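Local coordinates for periplasmic binding protein/LacI transcriptional regulator (Burkholderia graminis C4D1M, PDB 5HQJ) that binds D-arabinose in the cleft between two domains and probably serves as the sugar-capturing component of a bacterial ABC transporter, at residues A[50-55]-A[275-280]; A[111-116]-A[281-286]; A[155-160]-A[167-172]; A[203-208]-A[227-232]. All coordinates share one frame; numbering follows the deposited sequence.

Contact 1 (A[50-55]-A[275-280]); sequences KTAADK and LAVDHL
Val-277 points from helix 269-284 toward Ala-52 of helix 42-56, and their CB atoms lie 3.9 Å apart. One methyl of the valine, CG1, lies anti to its own backbone N (chi1 170°), a setting that carries it past Ala-52 and over the backbone of the next residue, 3.7 Å from Ala-53 N. The same CG1 is 4.1 Å from Ala-53 CB, a methyl set to the flank of the interface rather than aimed across it. Small residues suit these places because the helix axes come within 8.2 Å of each other, running in broadly the same direction at 35°. Such near-parallel neighbours are what a Rossmann-like alpha/beta domain produces: both helices lie against the parallel sheet that contains strands 59-62 and 111-115, where Ala-53 also touches Tyr-60 and Ala-276 touches Leu-113. No direct hydrogen bond spans the pair. At the margin a water does the joining instead, donating to Ala-52 O at 2.8 Å and to Asp-278 OD1 at 2.6 Å. The carboxylate of Asp-278 swings to that side with CG beside its backbone N (chi1 -82°), so that OD1 also comes to 4.1 Å from Ala-52 CB. An acid fits this border position, since its oxygen can accept from the bridging water while the aliphatic contact stays next to it.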
loop_
_atom_site.group_PDB
_atom_site.type_symbol
_atom_site.label_atom_id
_atom_site.label_comp_id
_atom_site.label_asym_id
_atom_site.label_seq_id
_atom_site.Cartn_x
_atom_site.Cartn_y
_atom_site.Cartn_z
ATOM N N LYS A 50 2.400 -15.478 8.024
ATOM C CA LYS A 50 2.996 -16.792 8.198
ATOM C C LYS A 50 3.354 -16.982 9.665
ATOM O O LYS A 50 3.063 -18.027 10.243
ATOM C CB LYS A 50 4.210 -16.933 7.285
ATOM C CG LYS A 50 4.998 -18.211 7.437
ATOM C CD LYS A 50 4.218 -19.429 7.014
ATOM C CE LYS A 50 5.095 -20.670 7.082
ATOM N NZ LYS A 50 6.435 -20.459 6.448
ATOM N N THR A 51 3.950 -15.959 10.281
ATOM C CA THR A 51 4.236 -15.986 11.721
ATOM C C THR A 51 2.966 -16.241 12.559
ATOM O O THR A 51 2.943 -17.122 13.426
ATOM C CB THR A 51 4.884 -14.675 12.155
ATOM O OG1 THR A 51 6.103 -14.492 11.434
ATOM C CG2 THR A 51 5.203 -14.706 13.631
ATOM N N ALA A 52 1.889 -15.525 12.270
ATOM C CA ALA A 52 0.671 -15.686 13.058
ATOM C C ALA A 52 0.030 -17.047 12.835
ATOM O O ALA A 52 -0.497 -17.666 13.772
ATOM C CB ALA A 52 -0.319 -14.590 12.735
ATOM N N ALA A 53 0.065 -17.533 11.595
ATOM C CA ALA A 53 -0.516 -18.847 11.285
ATOM C C ALA A 53 0.250 -19.952 12.000
ATOM O O ALA A 53 -0.354 -20.905 12.495
ATOM C CB ALA A 53 -0.526 -19.096 9.780
ATOM N N ASP A 54 1.576 -19.847 12.018
ATOM C CA ASP A 54 2.402 -20.848 12.690
ATOM C C ASP A 54 2.106 -20.825 14.175
ATOM O O ASP A 54 1.974 -21.891 14.809
ATOM C CB ASP A 54 3.902 -20.606 12.447
ATOM C CG ASP A 54 4.347 -21.053 11.075
ATOM O OD1 ASP A 54 3.507 -21.599 10.332
ATOM O OD2 ASP A 54 5.536 -20.872 10.746
ATOM N N LYS A 55 1.986 -19.619 14.735
ATOM C CA LYS A 55 1.624 -19.469 16.138
ATOM C C LYS A 55 0.300 -20.186 16.383
ATOM O O LYS A 55 0.153 -20.930 17.357
ATOM C CB LYS A 55 1.514 -18.001 16.530
ATOM C CG LYS A 55 1.294 -17.789 18.017
ATOM C CD LYS A 55 0.811 -16.388 18.308
ATOM C CE LYS A 55 0.323 -16.265 19.737
ATOM N NZ LYS A 55 1.373 -16.663 20.706
ATOM N N LEU A 275 -2.450 -9.571 11.946
ATOM C CA LEU A 275 -3.852 -9.334 12.308
ATOM C C LEU A 275 -4.807 -10.010 11.354
ATOM O O LEU A 275 -5.829 -10.541 11.778
ATOM C CB LEU A 275 -4.150 -7.839 12.335
ATOM C CG LEU A 275 -3.487 -7.086 13.487
ATOM C CD1 LEU A 275 -3.737 -5.632 13.253
ATOM C CD2 LEU A 275 -3.981 -7.534 14.906
ATOM N N ALA A 276 -4.475 -10.017 10.073
ATOM C CA ALA A 276 -5.369 -10.665 9.103
ATOM C C ALA A 276 -5.582 -12.140 9.471
ATOM O O ALA A 276 -6.712 -12.640 9.502
ATOM C CB ALA A 276 -4.824 -10.543 7.725
ATOM N N VAL A 277 -4.501 -12.852 9.761
ATOM C CA VAL A 277 -4.635 -14.261 10.125
ATOM C C VAL A 277 -5.329 -14.431 11.472
ATOM O O VAL A 277 -6.271 -15.229 11.610
ATOM C CB VAL A 277 -3.263 -14.958 10.132
ATOM C CG1 VAL A 277 -3.373 -16.321 10.723
ATOM C CG2 VAL A 277 -2.717 -15.058 8.705
ATOM N N ASP A 278 -4.896 -13.667 12.476
ATOM C CA ASP A 278 -5.514 -13.726 13.781
ATOM C C ASP A 278 -7.018 -13.447 13.786
ATOM O O ASP A 278 -7.776 -14.161 14.453
ATOM C CB ASP A 278 -4.795 -12.764 14.711
ATOM C CG ASP A 278 -3.525 -13.361 15.288
ATOM O OD1 ASP A 278 -3.436 -14.611 15.386
ATOM O OD2 ASP A 278 -2.636 -12.579 15.651
ATOM N N HIS A 279 -7.467 -12.451 13.028
ATOM C CA HIS A 279 -8.894 -12.200 12.941
ATOM C C HIS A 279 -9.613 -13.233 12.071
ATOM O O HIS A 279 -10.755 -13.588 12.357
ATOM C CB HIS A 279 -9.128 -10.778 12.457
ATOM C CG HIS A 279 -8.939 -9.775 13.550
ATOM N ND1 HIS A 279 -9.914 -9.513 14.502
ATOM C CD2 HIS A 279 -7.866 -9.030 13.895
ATOM C CE1 HIS A 279 -9.453 -8.613 15.351
ATOM N NE2 HIS A 279 -8.215 -8.293 15.004
ATOM N N LEU A 280 -8.953 -13.754 11.044
ATOM C CA LEU A 280 -9.578 -14.833 10.292
ATOM C C LEU A 280 -9.815 -16.014 11.234
ATOM O O LEU A 280 -10.920 -16.565 11.305
ATOM C CB LEU A 280 -8.719 -15.247 9.106
ATOM C CG LEU A 280 -8.879 -14.439 7.807
ATOM C CD1 LEU A 280 -8.014 -15.035 6.701
ATOM C CD2 LEU A 280 -10.338 -14.363 7.340
HETATM O O HOH W 1 -1.566 -16.365 16.011
#

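Contact 2 (A[111-116]-A[281-286]); sequences KVLTYD and VAQIQG. With 64K (alpha-D-arabinopyranose), chain B.
Lys-111 lays the aliphatic part of its side chain across the last turn of helix 269-284, where its CG meets Ile-284 CG1 at 3.8 Å and its CE lies 3.6 Å from Gln-283 O. The chain bends at chi2 (-61°), which turns the methylenes along the helix end while NZ continues beyond it; a lysine can thus offer hydrocarbon for packing and still carry a charge at a partly exposed position. Gln-283 comes from the helix at a slant to the lysine, with OE1 3.7 Å from Lys-111 CB. Its amide is positioned from outside the pair: NE2 is hydrogen-bonded to Glu-288 and to Ser-125, and Ser-125 OG also bonds Val-112 O on the strand. Leu-113 CD2 approaches the same NE2 only at 4.3 Å. Beyond the contact the helix finishes in a Schellman motif, with Gly-286 as the C-prime residue at positive phi, a conformation glycine adopts readily. Asp-116 grips the bound arabinose through two oxygens, OD1 accepting from sugar O2 at 2.6 Å and OD2 from sugar O1 at 2.6 Å; Ser-91 OG is also hydrogen-bonded to OD2. Strand 111-115 runs from beside the C-terminal end of helix 269-284 toward the sugar site, which Asp-116 reaches just after the strand; it is hydrogen-bonded beside strand 87-90, with helix 269-284 packed against Leu-113 and helix 99-106 against Val-112.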
loop_
_atom_site.group_PDB
_atom_site.type_symbol
_atom_site.label_atom_id
_atom_site.label_comp_id
_atom_site.label_asym_id
_atom_site.label_seq_id
_atom_site.Cartn_x
_atom_site.Cartn_y
_atom_site.Cartn_z
ATOM N N LYS A 111 -14.907 -17.177 5.836
ATOM C CA LYS A 111 -14.729 -15.856 6.431
ATOM C C LYS A 111 -13.822 -15.051 5.537
ATOM O O LYS A 111 -12.799 -15.560 5.067
ATOM C CB LYS A 111 -14.141 -15.954 7.826
ATOM C CG LYS A 111 -14.846 -16.942 8.712
ATOM C CD LYS A 111 -16.301 -16.554 8.915
ATOM C CE LYS A 111 -17.062 -17.615 9.670
ATOM N NZ LYS A 111 -18.488 -17.644 9.255
ATOM N N VAL A 112 -14.208 -13.805 5.287
ATOM C CA VAL A 112 -13.496 -12.991 4.329
ATOM C C VAL A 112 -13.233 -11.619 4.923
ATOM O O VAL A 112 -14.137 -10.986 5.456
ATOM C CB VAL A 112 -14.281 -12.861 3.013
ATOM C CG1 VAL A 112 -13.548 -11.968 2.039
ATOM C CG2 VAL A 112 -14.504 -14.248 2.395
ATOM N N LEU A 113 -11.991 -11.171 4.812
ATOM C CA LEU A 113 -11.663 -9.814 5.170
ATOM C C LEU A 113 -10.630 -9.246 4.214
ATOM O O LEU A 113 -9.992 -9.979 3.430
ATOM C CB LEU A 113 -11.162 -9.749 6.618
ATOM C CG LEU A 113 -9.844 -10.438 7.018
ATOM C CD1 LEU A 113 -8.605 -9.621 6.627
ATOM C CD2 LEU A 113 -9.807 -10.716 8.536
ATOM N N THR A 114 -10.472 -7.931 4.266
ATOM C CA THR A 114 -9.456 -7.266 3.454
ATOM C C THR A 114 -8.372 -6.655 4.313
ATOM O O THR A 114 -8.583 -6.439 5.513
ATOM C CB THR A 114 -10.087 -6.190 2.571
ATOM O OG1 THR A 114 -10.819 -5.257 3.381
ATOM C CG2 THR A 114 -11.027 -6.849 1.582
ATOM N N TYR A 115 -7.214 -6.420 3.686
ATOM C CA TYR A 115 -6.077 -5.739 4.338
ATOM C C TYR A 115 -5.384 -4.901 3.263
ATOM O O TYR A 115 -5.466 -5.218 2.073
ATOM C CB TYR A 115 -5.117 -6.751 5.028
ATOM C CG TYR A 115 -4.266 -7.518 4.061
ATOM C CD1 TYR A 115 -4.805 -8.593 3.354
ATOM C CD2 TYR A 115 -2.966 -7.139 3.786
ATOM C CE1 TYR A 115 -4.065 -9.278 2.423
ATOM C CE2 TYR A 115 -2.204 -7.823 2.839
ATOM C CZ TYR A 115 -2.773 -8.894 2.166
ATOM O OH TYR A 115 -2.068 -9.584 1.221
ATOM N N ASP A 116 -4.775 -3.796 3.698
ATOM C CA ASP A 116 -3.981 -2.904 2.857
ATOM C C ASP A 116 -4.796 -2.084 1.865
ATOM O O ASP A 116 -4.701 -0.860 1.866
ATOM C CB ASP A 116 -2.908 -3.719 2.109
ATOM C CG ASP A 116 -2.142 -2.884 1.136
ATOM O OD1 ASP A 116 -1.613 -1.818 1.531
ATOM O OD2 ASP A 116 -2.112 -3.290 -0.028
ATOM N N VAL A 281 -8.791 -16.393 11.988
ATOM C CA VAL A 281 -8.915 -17.543 12.869
ATOM C C VAL A 281 -10.018 -17.320 13.903
ATOM O O VAL A 281 -10.812 -18.218 14.189
ATOM C CB VAL A 281 -7.590 -17.860 13.603
ATOM C CG1 VAL A 281 -7.826 -18.938 14.657
ATOM C CG2 VAL A 281 -6.527 -18.303 12.617
ATOM N N ALA A 282 -10.070 -16.124 14.472
ATOM C CA ALA A 282 -11.077 -15.830 15.478
ATOM C C ALA A 282 -12.493 -15.877 14.898
ATOM O O ALA A 282 -13.434 -16.283 15.583
ATOM C CB ALA A 282 -10.814 -14.487 16.090
ATOM N N GLN A 283 -12.645 -15.452 13.648
ATOM C CA GLN A 283 -13.949 -15.466 12.996
ATOM C C GLN A 283 -14.341 -16.898 12.650
ATOM O O GLN A 283 -15.475 -17.303 12.874
ATOM C CB GLN A 283 -13.941 -14.591 11.747
ATOM C CG GLN A 283 -13.879 -13.065 12.058
ATOM C CD GLN A 283 -13.665 -12.224 10.803
ATOM O OE1 GLN A 283 -13.784 -12.728 9.688
ATOM N NE2 GLN A 283 -13.332 -10.945 10.981
ATOM N N ILE A 284 -13.379 -17.650 12.119
ATOM C CA ILE A 284 -13.573 -19.059 11.806
ATOM C C ILE A 284 -14.004 -19.828 13.048
ATOM O O ILE A 284 -14.909 -20.661 12.991
ATOM C CB ILE A 284 -12.284 -19.680 11.234
ATOM C CG1 ILE A 284 -11.997 -19.105 9.846
ATOM C CG2 ILE A 284 -12.399 -21.203 11.163
ATOM C CD1 ILE A 284 -10.608 -19.333 9.351
ATOM N N GLN A 285 -13.359 -19.544 14.173
ATOM C CA GLN A 285 -13.644 -20.270 15.398
ATOM C C GLN A 285 -14.778 -19.638 16.224
ATOM O O GLN A 285 -14.996 -20.008 17.377
ATOM C CB GLN A 285 -12.367 -20.392 16.227
ATOM C CG GLN A 285 -11.625 -21.689 15.972
ATOM C CD GLN A 285 -10.415 -21.873 16.864
ATOM O OE1 GLN A 285 -9.963 -20.937 17.527
ATOM N NE2 GLN A 285 -9.882 -23.092 16.888
ATOM N N GLY A 286 -15.506 -18.700 15.623
ATOM C CA GLY A 286 -16.735 -18.182 16.206
ATOM C C GLY A 286 -16.628 -17.340 17.471
ATOM O O GLY A 286 -17.561 -17.320 18.273
HETATM O O2 64K B . -0.140 -0.002 0.348
HETATM C C2 64K B . 0.406 -0.125 -1.009
HETATM C C3 64K B . 1.887 0.054 -0.911
HETATM O O3 64K B . 2.165 1.423 -0.718
HETATM C C4 64K B . 2.598 -0.345 -2.199
HETATM O O4 64K B . 2.304 0.560 -3.280
HETATM C C5 64K B . 2.167 -1.679 -2.611
HETATM O O5 64K B . 0.745 -1.647 -2.887
HETATM C C1 64K B . 0.076 -1.481 -1.567
HETATM O O1 64K B . -1.283 -1.559 -1.757
#

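Contact 3 (A[155-160]-A[167-172]); sequences IITGQL and ERIAGI. With 64K (alpha-D-arabinopyranose), chain B.
In the beta-alpha-beta unit formed by strand 150-156, helix 163-176 and strand 181-188, the helix packs on its preceding strand through Ile-155, Ile-169 and Ile-172. Ile-155 divides its branches between the two helix residues: CG2 lies 4.0 Å from Ile-169 CG1, while CD1 meets Ile-172 CG2 end-on at 3.8 Å. Branched isoleucines suit this seam because one strand residue can present a methyl to each of two successive turns. Past the strand end, Thr-157 crosses Ile-169 at about a right angle, and its CB is 3.7 Å from Ile-169 CD1; the compact side chain provides carbon for this buried packing, and the backbone O of Thr-157 bonds Thr-190 OG1. The same helix carries Arg-168, a residue of the arabinose pocket, directed elsewhere than the isoleucines. Its chain is extended from CG to NE (chi3 -166°), which delivers the guanidinium to the sugar, and NE is held by Asn-132 OD1 while Phe-246 makes a cation-pi contact. Flat and rich in donors, the group reaches two neighbouring hydroxyl oxygens: NH1 donates to sugar O3 at 2.8 Å, and NH2 donates to sugar O2, near the guanidinium plane, at 2.7 Å and a nearly straight 168°.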
loop_
_atom_site.group_PDB
_atom_site.type_symbol
_atom_site.label_atom_id
_atom_site.label_comp_id
_atom_site.label_asym_id
_atom_site.label_seq_id
_atom_site.Cartn_x
_atom_site.Cartn_y
_atom_site.Cartn_z
ATOM N N ILE A 155 2.714 14.386 -8.317
ATOM C CA ILE A 155 2.283 13.195 -7.621
ATOM C C ILE A 155 2.417 12.004 -8.543
ATOM O O ILE A 155 1.877 12.002 -9.666
ATOM C CB ILE A 155 0.797 13.310 -7.136
ATOM C CG1 ILE A 155 0.581 14.553 -6.294
ATOM C CG2 ILE A 155 0.371 11.967 -6.415
ATOM C CD1 ILE A 155 -0.888 14.760 -5.899
ATOM N N ILE A 156 3.167 11.003 -8.084
ATOM C CA ILE A 156 3.440 9.766 -8.845
ATOM C C ILE A 156 2.717 8.644 -8.145
ATOM O O ILE A 156 2.956 8.409 -6.941
ATOM C CB ILE A 156 4.955 9.468 -8.943
ATOM C CG1 ILE A 156 5.732 10.699 -9.438
ATOM C CG2 ILE A 156 5.204 8.275 -9.812
ATOM C CD1 ILE A 156 5.297 11.240 -10.772
ATOM N N THR A 157 1.835 7.942 -8.861
ATOM C CA THR A 157 1.089 6.863 -8.246
ATOM C C THR A 157 1.397 5.549 -8.925
ATOM O O THR A 157 2.256 5.497 -9.808
ATOM C CB THR A 157 -0.431 7.190 -8.232
ATOM O OG1 THR A 157 -1.084 6.172 -7.459
ATOM C CG2 THR A 157 -1.054 7.338 -9.649
ATOM N N GLY A 158 0.687 4.493 -8.522
ATOM C CA GLY A 158 0.905 3.172 -9.085
ATOM C C GLY A 158 -0.163 2.870 -10.099
ATOM O O GLY A 158 -0.302 3.567 -11.103
ATOM N N GLN A 159 -0.963 1.852 -9.794
ATOM C CA GLN A 159 -2.087 1.505 -10.640
ATOM C C GLN A 159 -3.266 2.473 -10.364
ATOM O O GLN A 159 -3.594 2.784 -9.223
ATOM C CB GLN A 159 -2.465 0.021 -10.440
ATOM C CG GLN A 159 -2.594 -0.496 -8.988
ATOM C CD GLN A 159 -1.285 -1.040 -8.379
ATOM O OE1 GLN A 159 -0.434 -0.275 -7.952
ATOM N NE2 GLN A 159 -1.151 -2.365 -8.310
ATOM N N LEU A 160 -3.840 2.970 -11.452
ATOM C CA LEU A 160 -4.859 4.000 -11.379
ATOM C C LEU A 160 -6.185 3.552 -10.735
ATOM O O LEU A 160 -6.979 4.397 -10.334
ATOM C CB LEU A 160 -5.125 4.562 -12.779
ATOM C CG LEU A 160 -3.939 5.170 -13.527
ATOM C CD1 LEU A 160 -4.347 5.589 -14.943
ATOM C CD2 LEU A 160 -3.358 6.341 -12.756
ATOM N N GLU A 167 -7.088 7.211 -2.580
ATOM C CA GLU A 167 -7.327 7.910 -1.349
ATOM C C GLU A 167 -6.125 8.730 -0.902
ATOM O O GLU A 167 -6.288 9.830 -0.416
ATOM C CB GLU A 167 -7.727 6.904 -0.277
ATOM C CG GLU A 167 -9.134 6.379 -0.553
ATOM C CD GLU A 167 -9.537 5.215 0.332
ATOM O OE1 GLU A 167 -8.639 4.546 0.863
ATOM O OE2 GLU A 167 -10.748 4.963 0.492
ATOM N N ARG A 168 -4.931 8.178 -1.049
ATOM C CA ARG A 168 -3.719 8.892 -0.710
ATOM C C ARG A 168 -3.650 10.168 -1.536
ATOM O O ARG A 168 -3.335 11.251 -1.046
ATOM C CB ARG A 168 -2.464 8.042 -0.987
ATOM C CG ARG A 168 -2.371 6.862 -0.035
ATOM C CD ARG A 168 -1.239 5.891 -0.410
ATOM N NE ARG A 168 -1.453 4.663 0.334
ATOM C CZ ARG A 168 -0.820 3.523 0.139
ATOM N NH1 ARG A 168 0.165 3.424 -0.759
ATOM N NH2 ARG A 168 -1.125 2.459 0.892
ATOM N N ILE A 169 -3.894 10.027 -2.825
ATOM C CA ILE A 169 -3.900 11.217 -3.687
ATOM C C ILE A 169 -4.954 12.267 -3.270
ATOM O O ILE A 169 -4.711 13.506 -3.215
ATOM C CB ILE A 169 -4.137 10.821 -5.172
ATOM C CG1 ILE A 169 -3.013 9.915 -5.680
ATOM C CG2 ILE A 169 -4.260 12.059 -6.099
ATOM C CD1 ILE A 169 -3.327 9.242 -7.022
ATOM N N ALA A 170 -6.157 11.803 -2.977
ATOM C CA ALA A 170 -7.209 12.710 -2.507
ATOM C C ALA A 170 -6.825 13.422 -1.211
ATOM O O ALA A 170 -7.076 14.616 -1.075
ATOM C CB ALA A 170 -8.488 11.950 -2.370
ATOM N N GLY A 171 -6.189 12.706 -0.289
ATOM C CA GLY A 171 -5.673 13.334 0.915
ATOM C C GLY A 171 -4.631 14.409 0.663
ATOM O O GLY A 171 -4.667 15.487 1.260
ATOM N N ILE A 172 -3.699 14.149 -0.241
ATOM C CA ILE A 172 -2.716 15.148 -0.620
ATOM C C ILE A 172 -3.402 16.360 -1.213
ATOM O O ILE A 172 -3.074 17.468 -0.804
ATOM C CB ILE A 172 -1.675 14.582 -1.639
ATOM C CG1 ILE A 172 -0.828 13.431 -1.028
ATOM C CG2 ILE A 172 -0.820 15.697 -2.183
ATOM C CD1 ILE A 172 -0.039 12.622 -2.040
HETATM O O2 64K B . -0.140 -0.002 0.348
HETATM C C2 64K B . 0.406 -0.125 -1.009
HETATM C C3 64K B . 1.887 0.054 -0.911
HETATM O O3 64K B . 2.165 1.423 -0.718
HETATM C C4 64K B . 2.598 -0.345 -2.199
HETATM O O4 64K B . 2.304 0.560 -3.280
HETATM C C5 64K B . 2.167 -1.679 -2.611
HETATM O O5 64K B . 0.745 -1.647 -2.887
HETATM C C1 64K B . 0.076 -1.481 -1.567
HETATM O O1 64K B . -1.283 -1.559 -1.757
#

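Contact 4 (A[203-208]-A[227-232]); sequences TTLRAH and KVLNTR
With chi1 at -60° and chi2 at -179°, Leu-205 stretches out from helix 194-207 so that its CD1 reaches helix 221-229, where Val-228 holds CG1 anti to its backbone N (chi1 171°) and meets it. The two helices belong to the alpha/beta domain built on the mixed sheet that includes strand 211-216, and that strand comes between them in the chain. Their end regions stand well apart, the nearest CA atoms, of Leu-205 and Val-228, being 9.4 Å from each other. A long leucine is therefore apt: it spans the gap and touches the valine tip to tip, CD1 to CG1 at 3.8 Å. Leu-229 crosses Leu-205 at about a right angle and brings its CD2 to 4.1 Å from the same CD1, giving that methyl two apolar partners. All three side chains are buried, and Phe-234 adds to the cluster by touching both Leu-205 and Val-228, while Leu-211 and Ile-214 of the strand meet Leu-205 on the sheet side. Nearby, Arg-206 forms a salt bridge with Glu-233. Just after helix 221-229, Thr-231 suits the turn because its hydroxyl can reach back to the last helical residues: OG1 donates to Val-228 O at 2.5 Å, in the carbonyl plane.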
loop_
_atom_site.group_PDB
_atom_site.type_symbol
_atom_site.label_atom_id
_atom_site.label_comp_id
_atom_site.label_asym_id
_atom_site.label_seq_id
_atom_site.Cartn_x
_atom_site.Cartn_y
_atom_site.Cartn_z
ATOM N N THR A 203 10.294 12.487 -17.445
ATOM C CA THR A 203 9.440 13.419 -18.166
ATOM C C THR A 203 8.971 14.587 -17.290
ATOM O O THR A 203 8.974 15.749 -17.704
ATOM C CB THR A 203 8.246 12.653 -18.754
ATOM O OG1 THR A 203 8.733 11.713 -19.723
ATOM C CG2 THR A 203 7.281 13.587 -19.428
ATOM N N THR A 204 8.619 14.282 -16.048
ATOM C CA THR A 204 8.223 15.329 -15.121
ATOM C C THR A 204 9.278 16.397 -14.896
ATOM O O THR A 204 8.989 17.607 -14.902
ATOM C CB THR A 204 7.872 14.730 -13.734
ATOM O OG1 THR A 204 6.937 13.664 -13.891
ATOM C CG2 THR A 204 7.313 15.812 -12.796
ATOM N N LEU A 205 10.524 15.958 -14.676
ATOM C CA LEU A 205 11.584 16.878 -14.352
ATOM C C LEU A 205 11.944 17.728 -15.566
ATOM O O LEU A 205 12.310 18.880 -15.409
ATOM C CB LEU A 205 12.818 16.120 -13.843
ATOM C CG LEU A 205 12.616 15.271 -12.577
ATOM C CD1 LEU A 205 13.946 14.598 -12.203
ATOM C CD2 LEU A 205 12.072 16.066 -11.457
ATOM N N ARG A 206 11.820 17.155 -16.763
ATOM C CA ARG A 206 12.108 17.914 -17.968
ATOM C C ARG A 206 11.063 18.986 -18.222
ATOM O O ARG A 206 11.388 20.111 -18.607
ATOM C CB ARG A 206 12.202 16.984 -19.178
ATOM C CG ARG A 206 13.411 16.068 -19.150
ATOM C CD ARG A 206 13.483 15.170 -20.377
ATOM N NE ARG A 206 14.580 14.200 -20.267
ATOM C CZ ARG A 206 14.452 12.878 -20.351
ATOM N NH1 ARG A 206 13.277 12.304 -20.583
ATOM N NH2 ARG A 206 15.528 12.121 -20.226
ATOM N N ALA A 207 9.796 18.637 -17.988
ATOM C CA ALA A 207 8.701 19.584 -18.212
ATOM C C ALA A 207 8.650 20.713 -17.177
ATOM O O ALA A 207 8.223 21.822 -17.485
ATOM C CB ALA A 207 7.409 18.856 -18.228
ATOM N N HIS A 208 9.085 20.429 -15.955
ATOM C CA HIS A 208 9.038 21.410 -14.872
ATOM C C HIS A 208 10.361 21.711 -14.220
ATOM O O HIS A 208 10.622 21.218 -13.138
ATOM C CB HIS A 208 8.046 20.906 -13.805
ATOM C CG HIS A 208 6.743 20.484 -14.392
ATOM N ND1 HIS A 208 5.804 21.397 -14.811
ATOM C CD2 HIS A 208 6.246 19.258 -14.694
ATOM C CE1 HIS A 208 4.775 20.748 -15.333
ATOM N NE2 HIS A 208 5.011 19.457 -15.256
ATOM N N LYS A 227 16.454 6.860 -8.480
ATOM C CA LYS A 227 17.220 6.333 -9.607
ATOM C C LYS A 227 17.501 7.483 -10.575
ATOM O O LYS A 227 18.633 7.651 -11.055
ATOM C CB LYS A 227 16.469 5.204 -10.300
ATOM C CG LYS A 227 17.258 4.610 -11.451
ATOM C CD LYS A 227 16.594 3.375 -12.018
ATOM C CE LYS A 227 17.249 2.104 -11.526
ATOM N NZ LYS A 227 17.053 0.992 -12.496
ATOM N N VAL A 228 16.488 8.305 -10.814
ATOM C CA VAL A 228 16.585 9.359 -11.834
ATOM C C VAL A 228 17.492 10.487 -11.369
ATOM O O VAL A 228 18.323 10.999 -12.142
ATOM C CB VAL A 228 15.205 9.872 -12.195
ATOM C CG1 VAL A 228 15.308 11.123 -13.102
ATOM C CG2 VAL A 228 14.428 8.763 -12.923
ATOM N N LEU A 229 17.373 10.846 -10.101
ATOM C CA LEU A 229 18.227 11.879 -9.524
ATOM C C LEU A 229 19.688 11.462 -9.460
ATOM O O LEU A 229 20.566 12.321 -9.389
ATOM C CB LEU A 229 17.725 12.234 -8.129
ATOM C CG LEU A 229 16.410 13.020 -8.112
ATOM C CD1 LEU A 229 16.136 13.387 -6.662
ATOM C CD2 LEU A 229 16.442 14.271 -8.966
ATOM N N ASN A 230 19.956 10.166 -9.507
ATOM C CA ASN A 230 21.309 9.686 -9.404
ATOM C C ASN A 230 21.881 9.416 -10.801
ATOM O O ASN A 230 22.529 8.400 -11.035
ATOM C CB ASN A 230 21.376 8.422 -8.546
ATOM C CG ASN A 230 22.762 8.179 -7.943
ATOM O OD1 ASN A 230 23.682 8.969 -8.126
ATOM N ND2 ASN A 230 22.901 7.083 -7.207
ATOM N N THR A 231 21.621 10.334 -11.727
ATOM C CA THR A 231 22.120 10.225 -13.096
ATOM C C THR A 231 22.865 11.491 -13.466
ATOM O O THR A 231 22.697 12.510 -12.824
ATOM C CB THR A 231 20.990 9.989 -14.139
ATOM O OG1 THR A 231 19.985 11.027 -14.065
ATOM C CG2 THR A 231 20.344 8.606 -13.960
ATOM N N ARG A 232 23.643 11.445 -14.541
ATOM C CA ARG A 232 24.327 12.655 -14.978
ATOM C C ARG A 232 23.303 13.724 -15.376
ATOM O O ARG A 232 23.448 14.882 -14.963
ATOM C CB ARG A 232 25.281 12.381 -16.135
ATOM C CG ARG A 232 26.198 13.547 -16.449
ATOM C CD ARG A 232 27.027 13.901 -15.236
ATOM N NE ARG A 232 28.355 14.392 -15.591
ATOM C CZ ARG A 232 29.412 14.342 -14.786
ATOM N NH1 ARG A 232 29.311 13.813 -13.572
ATOM N NH2 ARG A 232 30.579 14.815 -15.198
#

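How the contacts relate
From the N terminus, helix 42-56 opens contact 1, which closes some 220 residues later on helix 269-284. Strand 111-115 opens contact 2 within that span, but its partner follows further along the same helix, so contacts 1 and 2 cross; they touch, Leu-280 CD2 lying 3.9 Å from Leu-113 CD2. Both join helix 269-284 to other elements of the parallel-sheet domain, helix 42-56 and strand 111-115. Contacts 3 and 4 lie within both long spans and follow each other in series, each closing a short loop in the mixed-sheet domain. They meet lightly where Ile-156 CD1 comes 4.3 Å from Thr-204 OG1. The arabinose bridges the domains, touching contacts 2 and 3, whose centres are about 28 Å apart.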